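Local coordinates for protein putative oxygenase (Streptomyces viridochromogenes Tue57, PDB 4XAA) that probably acts as an iron- and 2-oxoglutarate-dependent oxygenase in orthosomycin biosynthesis, built on a double-stranded beta-helix, at residues 14-26 with 180-194. Residues are numbered along the deposited sequence; the frame is centred on the assembly and turned at random.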
ATOM      1  N   ARG A  14      12.810 -11.900  -3.614  1.00 43.03           N
ATOM      2  CA  ARG A  14      12.561 -11.430  -2.256  1.00 43.69           C
ATOM      3  C   ARG A  14      11.065 -11.425  -1.943  1.00 45.69           C
ATOM      4  O   ARG A  14      10.659 -11.680  -0.804  1.00 48.62           O
ATOM      5  CB  ARG A  14      13.145 -10.034  -2.034  1.00 48.53           C
ATOM      6  CG  ARG A  14      14.663  -9.992  -1.943  1.00 52.54           C
ATOM      7  CD  ARG A  14      15.178  -8.683  -1.341  1.00 53.33           C
ATOM      8  NE  ARG A  14      14.484  -7.535  -1.911  1.00 55.55           N
ATOM      9  CZ  ARG A  14      14.842  -6.923  -3.035  1.00 55.06           C
ATOM     10  NH1 ARG A  14      15.911  -7.351  -3.708  1.00 50.94           N
ATOM     11  NH2 ARG A  14      14.132  -5.881  -3.476  1.00 46.68           N
ATOM     12  N   PHE A  15      10.246 -11.124  -2.947  1.00 45.97           N
ATOM     13  CA  PHE A  15       8.795 -11.195  -2.779  1.00 46.16           C
ATOM     14  C   PHE A  15       8.410 -12.614  -2.412  1.00 45.12           C
ATOM     15  O   PHE A  15       7.630 -12.840  -1.504  1.00 45.25           O
ATOM     16  CB  PHE A  15       8.062 -10.767  -4.053  1.00 37.24           C
ATOM     17  CG  PHE A  15       6.585 -11.023  -4.013  1.00 40.12           C
ATOM     18  CD1 PHE A  15       5.754 -10.269  -3.186  1.00 41.29           C
ATOM     19  CD2 PHE A  15       6.012 -12.004  -4.812  1.00 44.01           C
ATOM     20  CE1 PHE A  15       4.374 -10.503  -3.150  1.00 40.43           C
ATOM     21  CE2 PHE A  15       4.618 -12.241  -4.785  1.00 40.19           C
ATOM     22  CZ  PHE A  15       3.809 -11.495  -3.956  1.00 35.64           C
ATOM     23  N   ARG A  16       8.980 -13.570  -3.127  1.00 47.53           N
ATOM     24  CA  ARG A  16       8.614 -14.960  -2.961  1.00 51.13           C
ATOM     25  C   ARG A  16       9.071 -15.466  -1.595  1.00 46.45           C
ATOM     26  O   ARG A  16       8.410 -16.275  -0.955  1.00 45.80           O
ATOM     27  CB  ARG A  16       9.228 -15.796  -4.089  1.00 49.40           C
ATOM     28  CG  ARG A  16       8.555 -17.128  -4.285  1.00 54.35           C
ATOM     29  CD  ARG A  16       9.366 -18.024  -5.214  1.00 55.17           C
ATOM     30  NE  ARG A  16      10.714 -18.278  -4.717  1.00 62.72           N
ATOM     31  CZ  ARG A  16      11.001 -18.928  -3.590  1.00 65.48           C
ATOM     32  NH1 ARG A  16      10.032 -19.389  -2.804  1.00 72.00           N
ATOM     33  NH2 ARG A  16      12.268 -19.110  -3.237  1.00 65.72           N
ATOM     34  N   ARG A  17      10.210 -14.961  -1.150  1.00 50.39           N
ATOM     35  CA  ARG A  17      10.848 -15.447   0.062  1.00 50.57           C
ATOM     36  C   ARG A  17      10.389 -14.705   1.311  1.00 44.41           C
ATOM     37  O   ARG A  17       9.983 -15.333   2.276  1.00 38.72           O
ATOM     38  CB  ARG A  17      12.366 -15.337  -0.068  1.00 48.73           C
ATOM     39  CG  ARG A  17      13.130 -15.815   1.148  1.00 56.01           C
ATOM     40  CD  ARG A  17      14.622 -15.559   0.990  1.00 64.93           C
ATOM     41  NE  ARG A  17      15.056 -15.771  -0.392  1.00 75.77           N
ATOM     42  CZ  ARG A  17      15.219 -16.966  -0.958  1.00 78.90           C
ATOM     43  NH1 ARG A  17      14.978 -18.073  -0.261  1.00 82.02           N
ATOM     44  NH2 ARG A  17      15.619 -17.055  -2.222  1.00 76.49           N
ATOM     45  N   ASP A  18      10.473 -13.376   1.294  1.00 44.25           N
ATOM     46  CA  ASP A  18      10.114 -12.576   2.460  1.00 43.88           C
ATOM     47  C   ASP A  18       8.659 -12.104   2.466  1.00 42.57           C
ATOM     48  O   ASP A  18       8.181 -11.661   3.503  1.00 39.19           O
ATOM     49  CB  ASP A  18      11.018 -11.352   2.566  1.00 40.11           C
ATOM     50  CG  ASP A  18      12.461 -11.709   2.476  1.00 50.52           C
ATOM     51  OD1 ASP A  18      12.774 -12.856   2.844  1.00 52.14           O
ATOM     52  OD2 ASP A  18      13.272 -10.860   2.028  1.00 52.03           O
ATOM     53  N   GLY A  19       7.984 -12.153   1.314  1.00 36.06           N
ATOM     54  CA  GLY A  19       6.594 -11.736   1.226  1.00 38.44           C
ATOM     55  C   GLY A  19       6.359 -10.298   0.798  1.00 38.35           C
ATOM     56  O   GLY A  19       5.218  -9.866   0.673  1.00 41.93           O
ATOM     57  N   PHE A  20       7.434  -9.555   0.573  1.00 38.68           N
ATOM     58  CA  PHE A  20       7.330  -8.156   0.164  1.00 42.09           C
ATOM     59  C   PHE A  20       8.581  -7.738  -0.604  1.00 40.22           C
ATOM     60  O   PHE A  20       9.653  -8.280  -0.354  1.00 42.94           O
ATOM     61  CB  PHE A  20       7.147  -7.251   1.386  1.00 38.85           C
ATOM     62  CG  PHE A  20       8.324  -7.262   2.321  1.00 40.71           C
ATOM     63  CD1 PHE A  20       8.470  -8.266   3.260  1.00 39.95           C
ATOM     64  CD2 PHE A  20       9.293  -6.273   2.250  1.00 42.23           C
ATOM     65  CE1 PHE A  20       9.562  -8.284   4.122  1.00 47.89           C
ATOM     66  CE2 PHE A  20      10.391  -6.285   3.109  1.00 46.78           C
ATOM     67  CZ  PHE A  20      10.527  -7.291   4.043  1.00 42.49           C
ATOM     68  N   ALA A  21       8.463  -6.774  -1.516  1.00 37.27           N
ATOM     69  CA  ALA A  21       9.661  -6.195  -2.135  1.00 41.33           C
ATOM     70  C   ALA A  21       9.424  -4.819  -2.747  1.00 42.92           C
ATOM     71  O   ALA A  21       8.368  -4.549  -3.306  1.00 40.70           O
ATOM     72  CB  ALA A  21      10.214  -7.131  -3.184  1.00 39.87           C
ATOM     73  N   ASN A  22      10.416  -3.942  -2.636  1.00 42.23           N
ATOM     74  CA  ASN A  22      10.400  -2.698  -3.395  1.00 42.27           C
ATOM     75  C   ASN A  22      10.909  -2.967  -4.797  1.00 40.54           C
ATOM     76  O   ASN A  22      12.062  -3.330  -4.974  1.00 46.36           O
ATOM     77  CB  ASN A  22      11.250  -1.628  -2.717  1.00 42.67           C
ATOM     78  CG  ASN A  22      11.111  -0.271  -3.371  1.00 44.50           C
ATOM     79  OD1 ASN A  22      10.580  -0.148  -4.477  1.00 48.27           O
ATOM     80  ND2 ASN A  22      11.589   0.761  -2.688  1.00 44.22           N
ATOM     81  N   ALA A  23      10.043  -2.792  -5.787  1.00 40.26           N
ATOM     82  CA  ALA A  23      10.388  -3.079  -7.183  1.00 42.27           C
ATOM     83  C   ALA A  23      10.924  -1.853  -7.917  1.00 42.19           C
ATOM     84  O   ALA A  23      11.269  -1.927  -9.089  1.00 43.14           O
ATOM     85  CB  ALA A  23       9.176  -3.617  -7.928  1.00 39.58           C
ATOM     86  N   GLY A  24      10.976  -0.720  -7.231  1.00 45.11           N
ATOM     87  CA  GLY A  24      11.405   0.504  -7.865  1.00 47.52           C
ATOM     88  C   GLY A  24      10.340   1.048  -8.791  1.00 40.73           C
ATOM     89  O   GLY A  24       9.205   0.597  -8.759  1.00 46.53           O
ATOM     90  N   PRO A  25      10.708   2.039  -9.607  1.00 41.49           N
ATOM     91  CA  PRO A  25       9.803   2.725 -10.530  1.00 43.70           C
ATOM     92  C   PRO A  25       9.199   1.794 -11.572  1.00 44.06           C
ATOM     93  O   PRO A  25       9.827   0.833 -12.018  1.00 45.67           O
ATOM     94  CB  PRO A  25      10.698   3.774 -11.190  1.00 45.47           C
ATOM     95  CG  PRO A  25      11.838   3.968 -10.233  1.00 49.08           C
ATOM     96  CD  PRO A  25      12.065   2.616  -9.632  1.00 49.70           C
ATOM     97  N   VAL A  26       7.962   2.095 -11.942  1.00 41.48           N
ATOM     98  CA  VAL A  26       7.191   1.278 -12.859  1.00 46.78           C
ATOM     99  C   VAL A  26       6.558   2.191 -13.891  1.00 48.34           C
ATOM    100  O   VAL A  26       6.580   1.912 -15.086  1.00 47.88           O
ATOM    101  CB  VAL A  26       6.091   0.485 -12.139  1.00 42.79           C
ATOM    102  CG1 VAL A  26       5.191  -0.199 -13.141  1.00 45.69           C
ATOM    103  CG2 VAL A  26       6.700  -0.526 -11.193  1.00 50.72           C
ATOM    104  N   VAL A 180      10.212  -0.574   5.252  1.00 46.96           N
ATOM    105  CA  VAL A 180      10.412  -0.548   3.816  1.00 43.13           C
ATOM    106  C   VAL A 180      10.491   0.897   3.366  1.00 46.40           C
ATOM    107  O   VAL A 180       9.477   1.508   3.039  1.00 49.20           O
ATOM    108  CB  VAL A 180       9.290  -1.286   3.048  1.00 43.38           C
ATOM    109  CG1 VAL A 180       9.556  -1.241   1.552  1.00 45.11           C
ATOM    110  CG2 VAL A 180       9.205  -2.733   3.496  1.00 42.57           C
ATOM    111  N   PRO A 181      11.710   1.461   3.381  1.00 47.89           N
ATOM    112  CA  PRO A 181      11.988   2.782   2.809  1.00 48.19           C
ATOM    113  C   PRO A 181      11.679   2.808   1.314  1.00 44.56           C
ATOM    114  O   PRO A 181      11.963   1.836   0.603  1.00 42.53           O
ATOM    115  CB  PRO A 181      13.491   2.973   3.062  1.00 44.70           C
ATOM    116  CG  PRO A 181      13.822   2.026   4.147  1.00 45.49           C
ATOM    117  CD  PRO A 181      12.914   0.856   3.977  1.00 45.65           C
ATOM    118  N   VAL A 182      11.101   3.909   0.848  1.00 44.57           N
ATOM    119  CA  VAL A 182      10.767   4.064  -0.562  1.00 43.26           C
ATOM    120  C   VAL A 182      11.027   5.491  -1.028  1.00 41.11           C
ATOM    121  O   VAL A 182      10.960   6.433  -0.248  1.00 42.35           O
ATOM    122  CB  VAL A 182       9.279   3.709  -0.846  1.00 42.37           C
ATOM    123  CG1 VAL A 182       8.949   2.283  -0.385  1.00 39.86           C
ATOM    124  CG2 VAL A 182       8.352   4.710  -0.174  1.00 43.48           C
ATOM    125  N   SER A 183      11.335   5.654  -2.307  1.00 44.63           N
ATOM    126  CA  SER A 183      11.305   6.978  -2.915  1.00 44.96           C
ATOM    127  C   SER A 183       9.999   7.123  -3.675  1.00 42.03           C
ATOM    128  O   SER A 183       9.400   6.130  -4.071  1.00 40.93           O
ATOM    129  CB  SER A 183      12.491   7.190  -3.855  1.00 40.35           C
ATOM    130  OG  SER A 183      13.624   6.469  -3.407  1.00 47.77           O
ATOM    131  N   GLN A 184       9.561   8.358  -3.877  1.00 42.71           N
ATOM    132  CA  GLN A 184       8.407   8.633  -4.713  1.00 40.17           C
ATOM    133  C   GLN A 184       8.570   7.959  -6.081  1.00 43.28           C
ATOM    134  O   GLN A 184       9.578   8.126  -6.752  1.00 40.13           O
ATOM    135  CB  GLN A 184       8.216  10.140  -4.869  1.00 43.17           C
ATOM    136  CG  GLN A 184       7.290  10.527  -6.004  1.00 49.57           C
ATOM    137  CD  GLN A 184       7.045  12.029  -6.099  1.00 50.87           C
ATOM    138  OE1 GLN A 184       7.203  12.769  -5.127  1.00 46.54           O
ATOM    139  NE2 GLN A 184       6.642  12.479  -7.282  1.00 53.53           N
ATOM    140  N   GLY A 185       7.578   7.169  -6.466  1.00 47.96           N
ATOM    141  CA  GLY A 185       7.626   6.440  -7.715  1.00 41.53           C
ATOM    142  C   GLY A 185       7.828   4.957  -7.502  1.00 41.38           C
ATOM    143  O   GLY A 185       7.502   4.152  -8.373  1.00 43.53           O
ATOM    144  N   ASP A 186       8.387   4.588  -6.352  1.00 39.34           N
ATOM    145  CA  ASP A 186       8.585   3.178  -6.045  1.00 39.33           C
ATOM    146  C   ASP A 186       7.259   2.441  -5.978  1.00 40.33           C
ATOM    147  O   ASP A 186       6.242   2.994  -5.592  1.00 43.02           O
ATOM    148  CB  ASP A 186       9.333   3.004  -4.731  1.00 41.41           C
ATOM    149  CG  ASP A 186      10.791   3.393  -4.838  1.00 45.32           C
ATOM    150  OD1 ASP A 186      11.278   3.599  -5.977  1.00 47.47           O
ATOM    151  OD2 ASP A 186      11.450   3.475  -3.784  1.00 44.61           O
ATOM    152  N   VAL A 187       7.275   1.189  -6.390  1.00 41.41           N
ATOM    153  CA  VAL A 187       6.127   0.331  -6.224  1.00 39.19           C
ATOM    154  C   VAL A 187       6.539  -0.841  -5.354  1.00 40.61           C
ATOM    155  O   VAL A 187       7.422  -1.615  -5.721  1.00 44.51           O
ATOM    156  CB  VAL A 187       5.584  -0.170  -7.563  1.00 41.25           C
ATOM    157  CG1 VAL A 187       4.477  -1.172  -7.334  1.00 42.45           C
ATOM    158  CG2 VAL A 187       5.086   1.005  -8.390  1.00 42.50           C
ATOM    159  N   VAL A 188       5.930  -0.937  -4.178  1.00 42.87           N
ATOM    160  CA  VAL A 188       6.169  -2.047  -3.278  1.00 35.52           C
ATOM    161  C   VAL A 188       5.120  -3.086  -3.565  1.00 40.71           C
ATOM    162  O   VAL A 188       3.955  -2.751  -3.751  1.00 41.35           O
ATOM    163  CB  VAL A 188       6.092  -1.617  -1.823  1.00 39.97           C
ATOM    164  CG1 VAL A 188       6.357  -2.801  -0.891  1.00 36.80           C
ATOM    165  CG2 VAL A 188       7.074  -0.496  -1.584  1.00 40.06           C
ATOM    166  N   VAL A 189       5.522  -4.345  -3.626  1.00 35.89           N
ATOM    167  CA  VAL A 189       4.546  -5.395  -3.795  1.00 40.16           C
ATOM    168  C   VAL A 189       4.648  -6.351  -2.607  1.00 40.23           C
ATOM    169  O   VAL A 189       5.729  -6.794  -2.243  1.00 35.59           O
ATOM    170  CB  VAL A 189       4.743  -6.098  -5.151  1.00 40.20           C
ATOM    171  CG1 VAL A 189       6.158  -5.942  -5.603  1.00 47.15           C
ATOM    172  CG2 VAL A 189       4.325  -7.551  -5.110  1.00 41.99           C
ATOM    173  N   HIS A 190       3.523  -6.612  -1.955  1.00 36.94           N
ATOM    174  CA  HIS A 190       3.566  -7.517  -0.824  1.00 36.15           C
ATOM    175  C   HIS A 190       2.419  -8.493  -0.860  1.00 38.43           C
ATOM    176  O   HIS A 190       1.314  -8.199  -1.345  1.00 35.78           O
ATOM    177  CB  HIS A 190       3.607  -6.750   0.505  1.00 34.44           C
ATOM    178  CG  HIS A 190       2.352  -6.011   0.843  1.00 41.67           C
ATOM    179  ND1 HIS A 190       2.122  -4.713   0.443  1.00 42.05           N
ATOM    180  CD2 HIS A 190       1.279  -6.368   1.594  1.00 40.90           C
ATOM    181  CE1 HIS A 190       0.950  -4.310   0.905  1.00 41.56           C
ATOM    182  NE2 HIS A 190       0.419  -5.296   1.608  1.00 43.32           N
ATOM    183  N   ASP A 191       2.717  -9.690  -0.380  1.00 37.01           N
ATOM    184  CA  ASP A 191       1.750 -10.771  -0.358  1.00 40.42           C
ATOM    185  C   ASP A 191       0.635 -10.410   0.639  1.00 39.96           C
ATOM    186  O   ASP A 191       0.906  -9.814   1.673  1.00 40.42           O
ATOM    187  CB  ASP A 191       2.463 -12.074   0.007  1.00 34.62           C
ATOM    188  CG  ASP A 191       1.624 -13.293  -0.259  1.00 39.39           C
ATOM    189  OD1 ASP A 191       0.483 -13.332   0.256  1.00 39.58           O
ATOM    190  OD2 ASP A 191       2.102 -14.207  -0.980  1.00 39.45           O
ATOM    191  N   VAL A 192      -0.614 -10.733   0.329  1.00 38.37           N
ATOM    192  CA  VAL A 192      -1.699 -10.353   1.232  1.00 39.47           C
ATOM    193  C   VAL A 192      -1.634 -11.120   2.545  1.00 41.32           C
ATOM    194  O   VAL A 192      -2.276 -10.734   3.510  1.00 42.69           O
ATOM    195  CB  VAL A 192      -3.090 -10.582   0.611  1.00 39.35           C
ATOM    196  CG1 VAL A 192      -3.375  -9.561  -0.480  1.00 35.66           C
ATOM    197  CG2 VAL A 192      -3.205 -11.991   0.096  1.00 39.21           C
ATOM    198  N   ARG A 193      -0.860 -12.204   2.580  1.00 39.72           N
ATOM    199  CA  ARG A 193      -0.754 -13.028   3.775  1.00 34.51           C
ATOM    200  C   ARG A 193       0.305 -12.492   4.715  1.00 40.65           C
ATOM    201  O   ARG A 193       0.534 -13.031   5.795  1.00 38.95           O
ATOM    202  CB  ARG A 193      -0.418 -14.475   3.407  1.00 41.54           C
ATOM    203  CG  ARG A 193      -1.438 -15.187   2.544  1.00 36.85           C
ATOM    204  CD  ARG A 193      -1.014 -16.616   2.262  1.00 36.68           C
ATOM    205  NE  ARG A 193      -0.824 -17.401   3.479  1.00 40.74           N
ATOM    206  CZ  ARG A 193      -1.806 -18.043   4.112  1.00 44.21           C
ATOM    207  NH1 ARG A 193      -3.048 -17.988   3.648  1.00 41.30           N
ATOM    208  NH2 ARG A 193      -1.552 -18.732   5.219  1.00 44.85           N
ATOM    209  N   LEU A 194       0.973 -11.430   4.288  1.00 43.74           N
ATOM    210  CA  LEU A 194       2.105 -10.921   5.039  1.00 41.56           C
ATOM    211  C   LEU A 194       1.659 -10.190   6.309  1.00 38.22           C
ATOM    212  O   LEU A 194       0.715  -9.399   6.290  1.00 36.13           O
ATOM    213  CB  LEU A 194       2.944  -9.999   4.152  1.00 35.75           C
ATOM    214  CG  LEU A 194       4.139  -9.306   4.803  1.00 38.07           C
ATOM    215  CD1 LEU A 194       5.327 -10.252   4.922  1.00 35.07           C
ATOM    216  CD2 LEU A 194       4.500  -8.061   4.002  1.00 39.04           C
TER
HETATM  217  O   HOH W   1       4.913 -14.284  -2.173  1.00 43.20           O
HETATM  218  O   HOH W   2       6.606   4.421 -10.900  1.00 46.90           O
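A21 and V189 face each other as an antiparallel hydrogen-bonded pair, A21 N giving to V189 O at 2.8 Å and V189 N returning a bond to A21 O, and join strand 20-25 to strand 186-191. The packing is tight where helix 14-18 turns into the strand. F15, its CG anti to the backbone N (chi1 171°), lays its ring against V189, CE1 lying 3.5 Å from V189 CG2, while the ring edge meets the backbone of H190 and D191; small A21 fits beside it. G19 takes the positive phi that ends the helix, easy for glycine; L194 leaves no room for a side chain there. G19 O receives D191 N in a nearly straight bond of 2.7 Å. On the face bearing F20, V188 and H190, F20 packs through CD2 against V180 CG2 and through CB against L194 CD2.

Toward N22 the grip becomes polar. Its amide suits two tasks: OD1 accepts from G24 N in an Asx turn, and ND2 donates to D186 OD2 at 2.9 Å. Anionic D186 suits two donors: N22 and S183 N hold its carboxylate from opposite faces, the S183 bond bracing the type II turn 183-186. Beyond, pairing loosens: V187 N reaches G24 O at 3.1 Å on a bent path, P25 is exposed, and a water bridges V26 N and G185 O.

The H190 side chain approaches the nickel, about 5 Å away, whose ligands are H125, D127 and H196. Strand 20-25 is outermost in the large sheet, with strand 136-142 beyond 186-191; helix 90-100 covers A23 and apolar, beta-branched V187 and V189, while strand 153-155 backs F20, L194 and V188.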